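Local coordinates for putative nitroreductase (Thermotoga maritima, PDB 1VKW), which is a putative nitroreductase, probably an oxidoreductase related to the FMN-dependent nitroreductases, at residues Phe16-Asn21 with Ile87-Thr92; Lys47-Lys52 with Leu77-Phe82; Ser132-Asp137 with Trp164-Thr169. All coordinates share one frame; numbering follows the deposited sequence.

Contact 1 of 3, residues Phe16-Asn21 with Ile87-Thr92; sequences FEAIEN and IVLFLT
A18, I19 and N21 meet L89 and T92 in a buried helix-helix crossing. Helix 15-21 lies across the C-terminal part of the long helix 74-93. The short axes run almost at right angles, at 94°, and approach to 8.9 Å. A18, with only a methyl for a side chain, lies where the backbones are nearest: the CA atoms of A18 and L89 are 5.8 Å apart. The A18 CB points toward the other helix and sits 3.9 Å from L89 O. Its nearest neighbour is thus backbone, with L89 CD2 a little farther off.

L89 reaches I19 with its branched end. Its CB does not aim at the partner helix, but the end of the side chain comes nearer. L89 CD2 rests against I19, 3.9 Å from I19 CG1, and it also touches I19 CA. The I19 side chain leaves its own helix away from helix 74-93, so L89 reaches its base and flank.

The CB of T92 points toward helix 15-21. With its methyl anti to the backbone N (OG1 chi1 -60°), T92 CG2 faces the partner helix and lies 3.3 Å from A18 O. The same T92 CG2 touches N21 C at 3.8 Å. T92 OG1 turns back along its own helix and donates to V88 O at 2.9 Å, from above the carbonyl plane. V88 O also accepts the backbone N-H of T92.

Helix 180-198 adds further cover: H189 and T193 touch I19, and L192 touches L89. R125 bonds the carbonyls of I19 and E20. No hydrogen bond joins the two segments. The threonine hydroxyl is spent within its own helix, so T92 offers carbon to its neighbour, and the crossing is held by van der Waals contact.

Contact 2 of 3, residues Lys47-Lys52 with Leu77-Phe82; sequences KFITKK and LVEYGF
Loop 47-52, which leads from helix 35-43 to strand 56-58, folds over one side of helix 74-93 and is gripped there by the carboxylate of E79. The buried acid receives consecutive backbone N-H groups of the loop. I49 N donates to E79 OE2 at 3.0 Å, nearly straight at 169°, and meets that oxygen on its syn lone pair. T50 N donates to E79 OE1 at 2.9 Å, also on the syn side but 20° out of the carboxylate plane. K51 N adds a weak bond to E79 OE1 at 3.5 Å. The E79 chain leaves with CG anti to the backbone N and then bends at chi2 (70°), which brings the carboxylate across to the loop. F48 CB lies beside E79 OE2.

Apolar contacts continue along the helix. The I49 side chain lies over one face of the F82 ring, with I49 CG1 4.1 Å from F82 CD2. Its end, I49 CD1, also meets V78 CG1 at 4.0 Å, the two side chains crossing at about a right angle. K47 CG reaches the F82 ring at its edge, in plane, 3.8 Å from F82 CE2. The amine of K47 goes on to a salt bridge with E201.

Q83, one turn after E79, donates to E79 OE2 and to K51 O. It thus braces both the acid and the loop. Q86 bonds K47 O, so the next turn of the helix also holds the loop. Helix 180-198 flanks the contact, with Y191 against K47 and P180 against V78.

Contact 3 of 3, residues Ser132-Asp137 with Trp164-Thr169; sequences SFLEND and WKIKYT
F133 meets W164 and I166 at the start of a short parallel pairing between segment 132-137 and edge strand 165-168. The F133 and W164 side chains run side by side and point the same way, with F133 CE1 3.8 Å from W164 CE3. The two ring planes are oblique, at 41°. W164 O comes to the F133 ring edge, in plane. F133 O accepts I166 N at 2.8 Å.

L134 pairs with I166 as a single parallel bridge. Its CA makes a C-H...O contact with I166 O, and its CD1 leans toward I166. E135 N then closes the bridge with a bond to I166 O at 2.8 Å, nearly along the C=O axis. The E135 side chain lies across the lysines on either side of I166. E135 OE2 meets K165 CG and E135 OE1 meets K167 CD, each at 3.5 Å. The lysine ammonium groups stay farther off and make no salt bridge.

N136 ends the pairing with its amide in place of backbone. N136 OD1 accepts Y168 N at 2.9 Å in an almost straight bond of 178°. N136 ND2 donates to Y168 O at 2.7 Å, in the carbonyl plane and on a lone pair. With CG anti to the carbonyl carbon (chi1 -48°), the amide faces the strand and takes both backbone polar groups of Y168, its N-H and its C=O.

Strand 165-168 bonds strand 172-176 through K165 and K167, and helix 143-153 packs on F133, I166 and Y168. On the other edge of the strand, the backbone N and O of I166 and Y168 are bonded by segment 132-137. The lysine stems give E135 chiefly carbon contact, and any charge attraction here is probably modest.

Contacts 1 and 2 share helix 74-93, and contact 2 is nested in the chain loop that contact 1 closes. Their centres are about 18 Å apart, and they do not touch. Contact 1 is the buried one, near the centre of the chain; it has no hydrogen bond across it and rests on van der Waals contact. Contact 2 is partly buried and combines an acid holding loop amides with an apolar patch. Contact 3 lies farther out, its centre about 19 Å from the chain centre, follows later in the sequence and does not use helix 74-93. It adds a single bridge and an amide pairing to the outermost strand 165-168. Helix 180-198 borders both contact 1 and contact 2.

Contact 1 of 3, residues Phe16-Asn21 with Ile87-Thr92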
loop_
_atom_site.group_PDB
_atom_site.type_symbol
_atom_site.label_atom_id
_atom_site.label_comp_id
_atom_site.label_asym_id
_atom_site.label_seq_id
_atom_site.Cartn_x
_atom_site.Cartn_y
_atom_site.Cartn_z
ATOM N N PHE A 16 -11.381 0.796 1.979
ATOM C CA PHE A 16 -11.676 1.890 1.063
ATOM C C PHE A 16 -11.338 3.240 1.702
ATOM O O PHE A 16 -10.744 4.128 1.073
ATOM C CB PHE A 16 -13.143 1.854 0.631
ATOM C CG PHE A 16 -13.548 0.559 -0.010
ATOM C CD1 PHE A 16 -12.943 0.135 -1.191
ATOM C CD2 PHE A 16 -14.515 -0.245 0.569
ATOM C CE1 PHE A 16 -13.309 -1.070 -1.786
ATOM C CE2 PHE A 16 -14.883 -1.455 -0.018
ATOM C CZ PHE A 16 -14.279 -1.868 -1.190
ATOM N N GLU A 17 -11.698 3.378 2.972
ATOM C CA GLU A 17 -11.442 4.613 3.700
ATOM C C GLU A 17 -9.939 4.792 3.929
ATOM O O GLU A 17 -9.422 5.888 3.782
ATOM C CB GLU A 17 -12.248 4.617 5.002
ATOM C CG GLU A 17 -13.753 4.603 4.733
ATOM C CD GLU A 17 -14.613 4.282 5.940
ATOM O OE1 GLU A 17 -14.139 3.611 6.881
ATOM O OE2 GLU A 17 -15.793 4.694 5.934
ATOM N N ALA A 18 -9.230 3.711 4.242
ATOM C CA ALA A 18 -7.765 3.767 4.406
ATOM C C ALA A 18 -7.055 4.221 3.130
ATOM O O ALA A 18 -6.178 5.083 3.175
ATOM C CB ALA A 18 -7.227 2.423 4.842
ATOM N N ILE A 19 -7.426 3.640 1.989
ATOM C CA ILE A 19 -6.843 4.045 0.711
ATOM C C ILE A 19 -7.156 5.516 0.427
ATOM O O ILE A 19 -6.273 6.281 0.029
ATOM C CB ILE A 19 -7.341 3.141 -0.446
ATOM C CG1 ILE A 19 -6.765 1.725 -0.299
ATOM C CG2 ILE A 19 -6.926 3.739 -1.815
ATOM C CD1 ILE A 19 -7.433 0.649 -1.192
ATOM N N GLU A 20 -8.406 5.915 0.639
ATOM C CA GLU A 20 -8.824 7.283 0.356
ATOM C C GLU A 20 -8.194 8.291 1.329
ATOM O O GLU A 20 -7.963 9.438 0.959
ATOM C CB GLU A 20 -10.354 7.412 0.379
ATOM C CG GLU A 20 -10.856 8.596 -0.438
ATOM C CD GLU A 20 -12.290 8.993 -0.128
ATOM O OE1 GLU A 20 -13.055 8.171 0.433
ATOM O OE2 GLU A 20 -12.655 10.140 -0.460
ATOM N N ASN A 21 -7.917 7.871 2.563
ATOM C CA ASN A 21 -7.295 8.768 3.558
ATOM C C ASN A 21 -5.767 8.703 3.603
ATOM O O ASN A 21 -5.142 9.415 4.389
ATOM C CB ASN A 21 -7.850 8.495 4.951
ATOM C CG ASN A 21 -9.265 8.990 5.119
ATOM O OD1 ASN A 21 -9.617 10.078 4.658
ATOM N ND2 ASN A 21 -10.089 8.197 5.797
ATOM N N ILE A 87 1.401 -2.366 5.134
ATOM C CA ILE A 87 1.781 -1.699 6.385
ATOM C C ILE A 87 1.357 -0.221 6.393
ATOM O O ILE A 87 0.819 0.271 7.400
ATOM C CB ILE A 87 3.303 -1.845 6.633
ATOM C CG1 ILE A 87 3.673 -3.331 6.779
ATOM C CG2 ILE A 87 3.722 -1.068 7.875
ATOM C CD1 ILE A 87 5.162 -3.620 6.636
ATOM N N VAL A 88 1.590 0.468 5.275
ATOM C CA VAL A 88 1.162 1.870 5.104
ATOM C C VAL A 88 -0.323 2.025 5.367
ATOM O O VAL A 88 -0.748 2.907 6.119
ATOM C CB VAL A 88 1.484 2.395 3.679
ATOM C CG1 VAL A 88 0.734 3.698 3.372
ATOM C CG2 VAL A 88 2.972 2.612 3.522
ATOM N N LEU A 89 -1.110 1.157 4.750
ATOM C CA LEU A 89 -2.557 1.217 4.882
ATOM C C LEU A 89 -3.020 0.888 6.293
ATOM O O LEU A 89 -4.011 1.437 6.773
ATOM C CB LEU A 89 -3.216 0.277 3.862
ATOM C CG LEU A 89 -3.098 0.753 2.413
ATOM C CD1 LEU A 89 -3.700 -0.278 1.462
ATOM C CD2 LEU A 89 -3.768 2.129 2.232
ATOM N N PHE A 90 -2.301 -0.004 6.959
ATOM C CA PHE A 90 -2.569 -0.282 8.356
ATOM C C PHE A 90 -2.288 0.962 9.217
ATOM O O PHE A 90 -3.091 1.341 10.087
ATOM C CB PHE A 90 -1.739 -1.475 8.824
ATOM C CG PHE A 90 -1.814 -1.707 10.298
ATOM C CD1 PHE A 90 -3.036 -1.972 10.906
ATOM C CD2 PHE A 90 -0.671 -1.642 11.089
ATOM C CE1 PHE A 90 -3.112 -2.187 12.271
ATOM C CE2 PHE A 90 -0.747 -1.850 12.448
ATOM C CZ PHE A 90 -1.971 -2.118 13.042
ATOM N N LEU A 91 -1.149 1.596 8.971
ATOM C CA LEU A 91 -0.761 2.790 9.716
ATOM C C LEU A 91 -1.741 3.940 9.472
ATOM O O LEU A 91 -2.070 4.679 10.404
ATOM C CB LEU A 91 0.664 3.216 9.349
ATOM C CG LEU A 91 1.808 2.330 9.866
ATOM C CD1 LEU A 91 3.138 2.771 9.265
ATOM C CD2 LEU A 91 1.878 2.357 11.374
ATOM N N THR A 92 -2.199 4.077 8.224
ATOM C CA THR A 92 -3.224 5.055 7.863
ATOM C C THR A 92 -4.476 4.868 8.715
ATOM O O THR A 92 -4.999 5.829 9.293
ATOM C CB THR A 92 -3.613 4.921 6.369
ATOM O OG1 THR A 92 -2.471 5.140 5.530
ATOM C CG2 THR A 92 -4.581 6.014 5.959
#

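Contact 2 of 3, residues Lys47-Lys52 with Leu77-Phe82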
loop_
_atom_site.group_PDB
_atom_site.type_symbol
_atom_site.label_atom_id
_atom_site.label_comp_id
_atom_site.label_asym_id
_atom_site.label_seq_id
_atom_site.Cartn_x
_atom_site.Cartn_y
_atom_site.Cartn_z
ATOM N N LYS A 47 -0.198 -10.311 3.767
ATOM C CA LYS A 47 -0.192 -11.230 2.632
ATOM C C LYS A 47 1.138 -11.075 1.897
ATOM O O LYS A 47 1.660 -9.967 1.772
ATOM C CB LYS A 47 -1.345 -10.916 1.683
ATOM C CG LYS A 47 -1.431 -11.856 0.495
ATOM C CD LYS A 47 -2.049 -13.177 0.877
ATOM C CE LYS A 47 -2.224 -14.066 -0.349
ATOM N NZ LYS A 47 -3.013 -15.286 -0.021
ATOM N N PHE A 48 1.692 -12.182 1.422
ATOM C CA PHE A 48 2.902 -12.126 0.612
ATOM C C PHE A 48 2.782 -13.053 -0.594
ATOM O O PHE A 48 1.971 -13.986 -0.600
ATOM C CB PHE A 48 4.151 -12.432 1.454
ATOM C CG PHE A 48 4.126 -13.769 2.151
ATOM C CD1 PHE A 48 4.536 -14.917 1.495
ATOM C CD2 PHE A 48 3.743 -13.866 3.481
ATOM C CE1 PHE A 48 4.545 -16.152 2.149
ATOM C CE2 PHE A 48 3.736 -15.085 4.133
ATOM C CZ PHE A 48 4.142 -16.234 3.471
ATOM N N ILE A 49 3.572 -12.771 -1.623
ATOM C CA ILE A 49 3.505 -13.521 -2.866
ATOM C C ILE A 49 4.403 -14.762 -2.806
ATOM O O ILE A 49 3.967 -15.865 -3.156
ATOM C CB ILE A 49 3.904 -12.615 -4.049
ATOM C CG1 ILE A 49 2.919 -11.449 -4.181
ATOM C CG2 ILE A 49 3.940 -13.407 -5.348
ATOM C CD1 ILE A 49 3.473 -10.260 -4.944
ATOM N N THR A 50 5.652 -14.567 -2.379
ATOM C CA THR A 50 6.647 -15.642 -2.309
ATOM C C THR A 50 7.169 -15.819 -0.890
ATOM O O THR A 50 7.063 -16.906 -0.312
ATOM C CB THR A 50 7.823 -15.342 -3.276
ATOM O OG1 THR A 50 7.386 -15.522 -4.631
ATOM C CG2 THR A 50 8.948 -16.339 -3.127
ATOM N N LYS A 51 7.754 -14.756 -0.343
ATOM C CA LYS A 51 8.334 -14.800 0.986
ATOM C C LYS A 51 8.027 -13.521 1.755
ATOM O O LYS A 51 7.975 -12.435 1.178
ATOM C CB LYS A 51 9.848 -15.053 0.910
ATOM C CG LYS A 51 10.724 -13.803 0.875
ATOM C CD LYS A 51 12.172 -14.149 0.571
ATOM C CE LYS A 51 13.066 -12.912 0.591
ATOM N NZ LYS A 51 13.257 -12.371 1.967
ATOM N N LYS A 52 7.820 -13.676 3.061
ATOM C CA LYS A 52 7.572 -12.554 3.958
ATOM C C LYS A 52 8.906 -11.900 4.239
ATOM O O LYS A 52 9.859 -12.577 4.606
ATOM C CB LYS A 52 6.940 -13.043 5.268
ATOM C CG LYS A 52 6.557 -11.932 6.248
ATOM C CD LYS A 52 5.982 -12.482 7.562
ATOM C CE LYS A 52 7.060 -13.077 8.464
ATOM N NZ LYS A 52 6.548 -13.468 9.824
ATOM N N LEU A 77 11.457 -6.864 -5.242
ATOM C CA LEU A 77 11.037 -5.473 -5.088
ATOM C C LEU A 77 9.507 -5.314 -5.167
ATOM O O LEU A 77 8.940 -4.483 -4.464
ATOM C CB LEU A 77 11.737 -4.579 -6.109
ATOM C CG LEU A 77 13.210 -4.290 -5.803
ATOM C CD1 LEU A 77 13.867 -3.661 -7.008
ATOM C CD2 LEU A 77 13.369 -3.403 -4.576
ATOM N N VAL A 78 8.848 -6.104 -6.013
ATOM C CA VAL A 78 7.368 -6.173 -6.013
ATOM C C VAL A 78 6.888 -6.594 -4.618
ATOM O O VAL A 78 5.949 -6.007 -4.075
ATOM C CB VAL A 78 6.829 -7.130 -7.117
ATOM C CG1 VAL A 78 5.338 -7.370 -6.978
ATOM C CG2 VAL A 78 7.099 -6.567 -8.481
ATOM N N GLU A 79 7.558 -7.594 -4.044
ATOM C CA GLU A 79 7.296 -8.061 -2.686
ATOM C C GLU A 79 7.406 -6.922 -1.687
ATOM O O GLU A 79 6.542 -6.771 -0.824
ATOM C CB GLU A 79 8.292 -9.180 -2.306
ATOM C CG GLU A 79 7.863 -10.034 -1.123
ATOM C CD GLU A 79 6.674 -10.920 -1.455
ATOM O OE1 GLU A 79 6.864 -11.940 -2.155
ATOM O OE2 GLU A 79 5.555 -10.598 -1.015
ATOM N N TYR A 80 8.478 -6.133 -1.801
ATOM C CA TYR A 80 8.697 -4.987 -0.913
ATOM C C TYR A 80 7.538 -3.987 -1.003
ATOM O O TYR A 80 6.972 -3.582 0.016
ATOM C CB TYR A 80 10.042 -4.307 -1.213
ATOM C CG TYR A 80 10.525 -3.418 -0.079
ATOM C CD1 TYR A 80 11.329 -3.925 0.932
ATOM C CD2 TYR A 80 10.149 -2.078 -0.001
ATOM C CE1 TYR A 80 11.757 -3.125 1.982
ATOM C CE2 TYR A 80 10.584 -1.265 1.053
ATOM C CZ TYR A 80 11.384 -1.800 2.043
ATOM O OH TYR A 80 11.817 -1.014 3.094
ATOM N N GLY A 81 7.168 -3.614 -2.225
ATOM C CA GLY A 81 6.021 -2.739 -2.448
ATOM C C GLY A 81 4.714 -3.325 -1.948
ATOM O O GLY A 81 3.929 -2.640 -1.306
ATOM N N PHE A 82 4.503 -4.612 -2.217
ATOM C CA PHE A 82 3.262 -5.306 -1.857
ATOM C C PHE A 82 3.058 -5.366 -0.336
ATOM O O PHE A 82 2.000 -4.988 0.178
ATOM C CB PHE A 82 3.278 -6.714 -2.466
ATOM C CG PHE A 82 1.980 -7.467 -2.315
ATOM C CD1 PHE A 82 0.848 -7.084 -3.037
ATOM C CD2 PHE A 82 1.888 -8.559 -1.457
ATOM C CE1 PHE A 82 -0.357 -7.783 -2.905
ATOM C CE2 PHE A 82 0.686 -9.254 -1.314
ATOM C CZ PHE A 82 -0.440 -8.863 -2.041
#

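Contact 3 of 3, residues Ser132-Asp137 with Trp164-Thr169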
loop_
_atom_site.group_PDB
_atom_site.type_symbol
_atom_site.label_atom_id
_atom_site.label_comp_id
_atom_site.label_asym_id
_atom_site.label_seq_id
_atom_site.Cartn_x
_atom_site.Cartn_y
_atom_site.Cartn_z
ATOM N N SER A 132 -6.477 6.617 -18.740
ATOM C CA SER A 132 -5.085 6.620 -19.194
ATOM C C SER A 132 -4.324 5.391 -18.678
ATOM O O SER A 132 -3.277 5.024 -19.216
ATOM C CB SER A 132 -4.379 7.919 -18.780
ATOM O OG SER A 132 -4.020 7.918 -17.412
ATOM N N PHE A 133 -4.862 4.756 -17.650
ATOM C CA PHE A 133 -4.275 3.555 -17.065
ATOM C C PHE A 133 -4.838 2.255 -17.636
ATOM O O PHE A 133 -4.154 1.222 -17.676
ATOM C CB PHE A 133 -4.504 3.569 -15.562
ATOM C CG PHE A 133 -3.856 4.723 -14.869
ATOM C CD1 PHE A 133 -2.500 4.708 -14.614
ATOM C CD2 PHE A 133 -4.601 5.815 -14.456
ATOM C CE1 PHE A 133 -1.895 5.760 -13.966
ATOM C CE2 PHE A 133 -3.996 6.875 -13.801
ATOM C CZ PHE A 133 -2.645 6.842 -13.555
ATOM N N LEU A 134 -6.075 2.330 -18.105
ATOM C CA LEU A 134 -6.895 1.167 -18.373
ATOM C C LEU A 134 -6.818 0.793 -19.843
ATOM O O LEU A 134 -7.043 1.631 -20.711
ATOM C CB LEU A 134 -8.330 1.512 -17.979
ATOM C CG LEU A 134 -9.404 0.449 -17.782
ATOM C CD1 LEU A 134 -8.929 -0.668 -16.872
ATOM C CD2 LEU A 134 -10.654 1.132 -17.226
ATOM N N GLU A 135 -6.496 -0.463 -20.134
ATOM C CA GLU A 135 -6.492 -0.940 -21.515
ATOM C C GLU A 135 -7.926 -1.091 -22.036
ATOM O O GLU A 135 -8.192 -0.853 -23.214
ATOM C CB GLU A 135 -5.700 -2.244 -21.627
ATOM C CG GLU A 135 -4.244 -2.073 -21.199
ATOM C CD GLU A 135 -3.426 -3.344 -21.338
ATOM O OE1 GLU A 135 -3.568 -4.034 -22.369
ATOM O OE2 GLU A 135 -2.631 -3.649 -20.419
ATOM N N ASN A 136 -8.848 -1.419 -21.138
ATOM C CA ASN A 136 -10.273 -1.562 -21.461
ATOM C C ASN A 136 -10.991 -0.233 -21.560
ATOM O O ASN A 136 -10.584 0.750 -20.952
ATOM C CB ASN A 136 -10.997 -2.348 -20.369
ATOM C CG ASN A 136 -10.284 -3.617 -19.985
ATOM O OD1 ASN A 136 -9.223 -3.579 -19.361
ATOM N ND2 ASN A 136 -10.873 -4.755 -20.338
ATOM N N ASP A 137 -12.094 -0.226 -22.297
ATOM C CA ASP A 137 -13.013 0.885 -22.258
ATOM C C ASP A 137 -13.678 0.804 -20.894
ATOM O O ASP A 137 -14.048 -0.279 -20.437
ATOM C CB ASP A 137 -14.035 0.795 -23.390
ATOM C CG ASP A 137 -13.434 1.136 -24.755
ATOM O OD1 ASP A 137 -12.355 1.778 -24.813
ATOM O OD2 ASP A 137 -13.983 0.811 -25.833
ATOM N N TRP A 164 1.620 2.478 -14.059
ATOM C CA TRP A 164 0.789 1.267 -14.168
ATOM C C TRP A 164 0.003 1.189 -15.456
ATOM O O TRP A 164 -0.556 2.180 -15.934
ATOM C CB TRP A 164 -0.188 1.182 -13.003
ATOM C CG TRP A 164 0.411 1.509 -11.690
ATOM C CD1 TRP A 164 1.364 0.804 -11.027
ATOM C CD2 TRP A 164 0.081 2.623 -10.857
ATOM N NE1 TRP A 164 1.657 1.418 -9.834
ATOM C CE2 TRP A 164 0.877 2.530 -9.699
ATOM C CE3 TRP A 164 -0.812 3.689 -10.970
ATOM C CZ2 TRP A 164 0.808 3.466 -8.662
ATOM C CZ3 TRP A 164 -0.881 4.620 -9.927
ATOM C CH2 TRP A 164 -0.077 4.494 -8.797
ATOM N N LYS A 165 -0.051 -0.009 -16.015
ATOM C CA LYS A 165 -0.967 -0.295 -17.102
ATOM C C LYS A 165 -1.847 -1.425 -16.601
ATOM O O LYS A 165 -1.324 -2.453 -16.155
ATOM C CB LYS A 165 -0.186 -0.697 -18.355
ATOM C CG LYS A 165 -0.951 -0.650 -19.667
ATOM C CD LYS A 165 0.022 -0.814 -20.878
ATOM C CE LYS A 165 -0.685 -0.837 -22.236
ATOM N NZ LYS A 165 0.240 -1.183 -23.385
ATOM N N ILE A 166 -3.167 -1.232 -16.662
ATOM C CA ILE A 166 -4.132 -2.147 -16.048
ATOM C C ILE A 166 -5.064 -2.719 -17.103
ATOM O O ILE A 166 -5.566 -1.988 -17.974
ATOM C CB ILE A 166 -4.977 -1.413 -14.966
ATOM C CG1 ILE A 166 -4.075 -0.707 -13.945
ATOM C CG2 ILE A 166 -5.978 -2.369 -14.280
ATOM C CD1 ILE A 166 -4.866 0.174 -12.946
ATOM N N LYS A 167 -5.304 -4.025 -17.011
ATOM C CA LYS A 167 -6.162 -4.715 -17.956
ATOM C C LYS A 167 -7.064 -5.674 -17.217
ATOM O O LYS A 167 -6.605 -6.455 -16.386
ATOM C CB LYS A 167 -5.326 -5.478 -19.006
ATOM C CG LYS A 167 -6.158 -6.172 -20.068
ATOM C CD LYS A 167 -5.291 -6.851 -21.126
ATOM C CE LYS A 167 -4.396 -7.940 -20.542
ATOM N NZ LYS A 167 -3.589 -8.580 -21.628
ATOM N N TYR A 168 -8.351 -5.600 -17.527
ATOM C CA TYR A 168 -9.352 -6.483 -16.969
ATOM C C TYR A 168 -9.744 -7.480 -18.061
ATOM O O TYR A 168 -10.093 -7.068 -19.178
ATOM C CB TYR A 168 -10.568 -5.658 -16.534
ATOM C CG TYR A 168 -11.776 -6.486 -16.189
ATOM C CD1 TYR A 168 -11.772 -7.328 -15.087
ATOM C CD2 TYR A 168 -12.932 -6.416 -16.965
ATOM C CE1 TYR A 168 -12.892 -8.091 -14.770
ATOM C CE2 TYR A 168 -14.035 -7.167 -16.668
ATOM C CZ TYR A 168 -14.015 -8.002 -15.570
ATOM O OH TYR A 168 -15.131 -8.733 -15.275
ATOM N N THR A 169 -9.700 -8.772 -17.749
ATOM C CA THR A 169 -10.009 -9.809 -18.746
ATOM C C THR A 169 -11.286 -10.612 -18.507
ATOM O O THR A 169 -11.569 -11.547 -19.250
ATOM C CB THR A 169 -8.855 -10.800 -18.823
ATOM O OG1 THR A 169 -8.637 -11.380 -17.524
ATOM C CG2 THR A 169 -7.573 -10.096 -19.175
#